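Local atomic coordinates of erythrocyte membrane protein 1 (Plasmodium falciparum, PDB entry 6S8T), a protein that probably lets infected red blood cells adhere to host receptors, this chain being its DBLbeta domain, which binds ICAM-1. Residues Ala302-Phe305 with Cys306-Gln309; Ser310-Tyr313 with Asp314-Met317. All coordinates share one frame; numbering follows the deposited sequence.

Contact 1: residues Ala302-Phe305 with Cys306-Gln309; sequences AEWF and CKMQ
Lys307 runs back along the helix between Trp304 and Glu303, and its side chain carries much of this contact. Its CB sits near the carbonyl oxygens of Trp304 and Glu303. The first torsion turns CG away from the residue's own carbonyl carbon and back toward the preceding turn (chi1 -70°), where CG lies 3.5 Å from Glu303 O. CD then comes over one face of the indole, toward the rim of the six-membered ring, 3.7 Å from Trp304 CE3, in a CH-pi contact. CE reaches the Glu303 carboxylate, 4.0 Å from OE2, the two side chains lying alongside and pointing the same way. A bend at the last torsion (chi4 -64°) directs NZ to Glu429, its salt-bridge partner; the amine is too far above the indole for more than a weak cation-pi attraction. Glu303 OE2 is in turn held by Arg180 and Ser177.

The Phe305 ring takes up a different side of the helix. Met308 brings its methyl CE to 3.5 Å from Phe305 CD1, obliquely to the ring. Gln309 CB lies over one ring face, toward the rim, and Cys306 SG stands obliquely 4.2 Å from Phe305 CD2 while its disulfide to Cys430 ties the helix to the C-terminal part of the chain. Beneath these groups run four i to i+4 backbone bonds, among them Gln309 N to Phe305 O at 2.8 Å.

Chemically, Lys307 packs its methylenes on the indole and beside the Glu303 carboxylate, yet Glu303 OE2 and Lys307 NZ stay 4.9 Å apart, not in contact. Their charges are met by other parts of the Duffy-binding-like fold, so side chains that pack against each other locally also link the helix to its surroundings.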
loop_
_atom_site.group_PDB
_atom_site.type_symbol
_atom_site.label_atom_id
_atom_site.label_comp_id
_atom_site.label_asym_id
_atom_site.label_seq_id
_atom_site.Cartn_x
_atom_site.Cartn_y
_atom_site.Cartn_z
ATOM N N ALA A 302 -8.611 -5.173 2.967
ATOM C CA ALA A 302 -9.904 -5.774 2.661
ATOM C C ALA A 302 -9.783 -6.822 1.559
ATOM O O ALA A 302 -10.488 -7.837 1.587
ATOM C CB ALA A 302 -10.908 -4.692 2.265
ATOM N N GLU A 303 -8.901 -6.595 0.583
ATOM C CA GLU A 303 -8.732 -7.569 -0.494
ATOM C C GLU A 303 -8.160 -8.879 0.037
ATOM O O GLU A 303 -8.649 -9.963 -0.303
ATOM C CB GLU A 303 -7.837 -7.003 -1.602
ATOM C CG GLU A 303 -7.497 -8.036 -2.682
ATOM C CD GLU A 303 -6.626 -7.491 -3.807
ATOM O OE1 GLU A 303 -6.103 -6.364 -3.684
ATOM O OE2 GLU A 303 -6.462 -8.201 -4.822
ATOM N N TRP A 304 -7.128 -8.802 0.883
ATOM C CA TRP A 304 -6.508 -10.014 1.405
ATOM C C TRP A 304 -7.337 -10.683 2.494
ATOM O O TRP A 304 -7.185 -11.891 2.708
ATOM C CB TRP A 304 -5.093 -9.711 1.909
ATOM C CG TRP A 304 -4.138 -9.544 0.767
ATOM C CD1 TRP A 304 -3.764 -8.372 0.172
ATOM C CD2 TRP A 304 -3.477 -10.591 0.040
ATOM N NE1 TRP A 304 -2.897 -8.623 -0.866
ATOM C CE2 TRP A 304 -2.702 -9.977 -0.965
ATOM C CE3 TRP A 304 -3.452 -11.985 0.153
ATOM C CZ2 TRP A 304 -1.914 -10.707 -1.851
ATOM C CZ3 TRP A 304 -2.670 -12.712 -0.729
ATOM C CH2 TRP A 304 -1.911 -12.073 -1.719
ATOM N N PHE A 305 -8.213 -9.938 3.176
ATOM C CA PHE A 305 -9.184 -10.582 4.056
ATOM C C PHE A 305 -10.174 -11.416 3.258
ATOM O O PHE A 305 -10.563 -12.509 3.688
ATOM C CB PHE A 305 -9.942 -9.547 4.888
ATOM C CG PHE A 305 -11.216 -10.084 5.488
ATOM C CD1 PHE A 305 -11.178 -10.871 6.628
ATOM C CD2 PHE A 305 -12.446 -9.828 4.896
ATOM C CE1 PHE A 305 -12.343 -11.381 7.180
ATOM C CE2 PHE A 305 -13.614 -10.338 5.441
ATOM C CZ PHE A 305 -13.562 -11.116 6.585
ATOM N N CYS A 306 -10.610 -10.904 2.102
ATOM C CA CYS A 306 -11.569 -11.645 1.290
ATOM C C CYS A 306 -10.945 -12.890 0.671
ATOM O O CYS A 306 -11.637 -13.896 0.486
ATOM C CB CYS A 306 -12.161 -10.737 0.210
ATOM S SG CYS A 306 -13.440 -9.588 0.826
ATOM N N LYS A 307 -9.649 -12.847 0.347
ATOM C CA LYS A 307 -8.980 -14.049 -0.150
ATOM C C LYS A 307 -8.902 -15.122 0.928
ATOM O O LYS A 307 -9.133 -16.304 0.651
ATOM C CB LYS A 307 -7.578 -13.707 -0.659
ATOM C CG LYS A 307 -7.549 -12.903 -1.944
ATOM C CD LYS A 307 -6.116 -12.632 -2.387
ATOM C CE LYS A 307 -6.068 -12.088 -3.805
ATOM N NZ LYS A 307 -6.578 -13.089 -4.792
ATOM N N MET A 308 -8.573 -14.729 2.162
ATOM C CA MET A 308 -8.564 -15.680 3.270
ATOM C C MET A 308 -9.966 -16.201 3.554
ATOM O O MET A 308 -10.160 -17.409 3.744
ATOM C CB MET A 308 -7.968 -15.017 4.517
ATOM C CG MET A 308 -7.952 -15.884 5.776
ATOM S SD MET A 308 -9.482 -15.837 6.740
ATOM C CE MET A 308 -9.705 -14.070 6.935
ATOM N N GLN A 309 -10.956 -15.302 3.592
ATOM C CA GLN A 309 -12.326 -15.707 3.891
ATOM C C GLN A 309 -12.855 -16.676 2.842
ATOM O O GLN A 309 -13.497 -17.677 3.176
ATOM C CB GLN A 309 -13.228 -14.473 3.986
ATOM C CG GLN A 309 -14.646 -14.745 4.494
ATOM C CD GLN A 309 -15.611 -15.163 3.393
ATOM O OE1 GLN A 309 -15.423 -14.830 2.224
ATOM N NE2 GLN A 309 -16.648 -15.901 3.769
#

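Contact 2: residues Ser310-Tyr313 with Asp314-Met317; sequences SQEY and DKLM
Four i to i+4 backbone bonds carry the helix from Ser310-Tyr313 into Asp314-Met317. The shortest is Met317 N to Tyr313 O at 2.9 Å; the longest, Lys315 N to Gln311 O, measures 3.3 Å. Tyr313 and Met317 meet one turn apart, their side chains crossing at about a right angle. The sulfur stands at the ring edge, near its plane, with SD 3.7 Å from Tyr313 CE2, and Met317 CG is also near, 3.7 Å from Tyr313 CD2.

A salt bridge joins Glu312 and Lys315 three residues apart. Glu312 curls at its second torsion (chi2 -58°), whereas Lys315 is extended beyond CG; Lys315 NZ thus reaches Glu312 OE1 at 3.2 Å, on the syn lone pair. CD of the lysine also brushes this oxygen. The other carboxylate oxygen, OE2, has a long, weak ion pair with Lys350 of helix 335-372. Leu316 turns to that helix as well, packing on Ala343 and Cys344.

An i to i+3 salt bridge and an i to i+4 Met-aromatic contact are familiar pairings along a helix; here, with Tyr313 packed on loop residues Thr431 and Glu432 and Lys315 exposed, they sit on helix 293-319 of the Duffy-binding-like fold, beside helix 335-372.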
loop_
_atom_site.group_PDB
_atom_site.type_symbol
_atom_site.label_atom_id
_atom_site.label_comp_id
_atom_site.label_asym_id
_atom_site.label_seq_id
_atom_site.Cartn_x
_atom_site.Cartn_y
_atom_site.Cartn_z
ATOM N N SER A 310 -12.591 -16.391 1.565
ATOM C CA SER A 310 -13.067 -17.263 0.496
ATOM C C SER A 310 -12.423 -18.644 0.576
ATOM O O SER A 310 -13.079 -19.656 0.305
ATOM C CB SER A 310 -12.796 -16.614 -0.860
ATOM O OG SER A 310 -13.325 -17.388 -1.921
ATOM N N GLN A 311 -11.141 -18.706 0.950
ATOM C CA GLN A 311 -10.464 -19.996 1.052
ATOM C C GLN A 311 -10.997 -20.808 2.227
ATOM O O GLN A 311 -11.200 -22.022 2.109
ATOM C CB GLN A 311 -8.954 -19.788 1.180
ATOM C CG GLN A 311 -8.135 -21.074 1.206
ATOM C CD GLN A 311 -6.639 -20.810 1.268
ATOM O OE1 GLN A 311 -6.074 -20.629 2.346
ATOM N NE2 GLN A 311 -5.993 -20.780 0.107
ATOM N N GLU A 312 -11.230 -20.158 3.370
ATOM C CA GLU A 312 -11.823 -20.852 4.509
ATOM C C GLU A 312 -13.259 -21.269 4.222
ATOM O O GLU A 312 -13.706 -22.317 4.699
ATOM C CB GLU A 312 -11.776 -19.969 5.754
ATOM C CG GLU A 312 -10.384 -19.732 6.302
ATOM C CD GLU A 312 -9.682 -21.021 6.666
ATOM O OE1 GLU A 312 -8.886 -21.519 5.843
ATOM O OE2 GLU A 312 -9.936 -21.543 7.771
ATOM N N TYR A 313 -13.992 -20.463 3.453
ATOM C CA TYR A 313 -15.372 -20.809 3.131
ATOM C C TYR A 313 -15.436 -22.053 2.255
ATOM O O TYR A 313 -16.347 -22.874 2.406
ATOM C CB TYR A 313 -16.061 -19.627 2.450
ATOM C CG TYR A 313 -17.571 -19.713 2.433
ATOM C CD1 TYR A 313 -18.325 -19.191 3.477
ATOM C CD2 TYR A 313 -18.242 -20.308 1.372
ATOM C CE1 TYR A 313 -19.706 -19.261 3.466
ATOM C CE2 TYR A 313 -19.622 -20.385 1.354
ATOM C CZ TYR A 313 -20.349 -19.859 2.403
ATOM O OH TYR A 313 -21.724 -19.930 2.391
ATOM N N ASP A 314 -14.477 -22.213 1.340
ATOM C CA ASP A 314 -14.441 -23.416 0.512
ATOM C C ASP A 314 -14.176 -24.658 1.353
ATOM O O ASP A 314 -14.752 -25.721 1.097
ATOM C CB ASP A 314 -13.386 -23.276 -0.583
ATOM C CG ASP A 314 -13.801 -22.310 -1.671
ATOM O OD1 ASP A 314 -14.917 -21.758 -1.581
ATOM O OD2 ASP A 314 -13.011 -22.103 -2.616
ATOM N N LYS A 315 -13.301 -24.546 2.357
ATOM C CA LYS A 315 -13.084 -25.665 3.269
ATOM C C LYS A 315 -14.356 -26.010 4.027
ATOM O O LYS A 315 -14.589 -27.180 4.352
ATOM C CB LYS A 315 -11.958 -25.337 4.250
ATOM C CG LYS A 315 -10.611 -25.094 3.596
ATOM C CD LYS A 315 -9.559 -24.720 4.625
ATOM C CE LYS A 315 -8.211 -24.471 3.965
ATOM N NZ LYS A 315 -7.182 -24.011 4.940
ATOM N N LEU A 316 -15.189 -25.010 4.312
ATOM C CA LEU A 316 -16.452 -25.256 4.991
ATOM C C LEU A 316 -17.480 -25.898 4.065
ATOM O O LEU A 316 -18.310 -26.691 4.525
ATOM C CB LEU A 316 -16.994 -23.946 5.566
ATOM C CG LEU A 316 -18.010 -24.048 6.704
ATOM C CD1 LEU A 316 -17.405 -24.777 7.892
ATOM C CD2 LEU A 316 -18.491 -22.663 7.109
ATOM N N MET A 317 -17.441 -25.577 2.768
ATOM C CA MET A 317 -18.403 -26.158 1.836
ATOM C C MET A 317 -18.139 -27.639 1.606
ATOM O O MET A 317 -19.080 -28.404 1.363
ATOM C CB MET A 317 -18.375 -25.417 0.497
ATOM C CG MET A 317 -18.719 -23.936 0.580
ATOM S SD MET A 317 -19.116 -23.199 -1.022
ATOM C CE MET A 317 -17.627 -23.556 -1.952
#

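Overall arrangement
Both contacts are successive pieces of one helix, 293-319, with centres about 12 Å apart, and both have helix 335-372 along one side. Contact 1 is buried, its centre about 15 Å from that of the chain, and helix 137-163 and loop residues pack around it as well. Contact 2 lies further out, about 27 Å from the chain's centre, and is only partly buried. The chemistry follows the place: in contact 1 the charged groups find their ionic partners outside the segment and a disulfide adds a covalent tie, whereas contact 2 pairs lysine with glutamate within the helix itself. Sulfur beside an aromatic ring recurs in both.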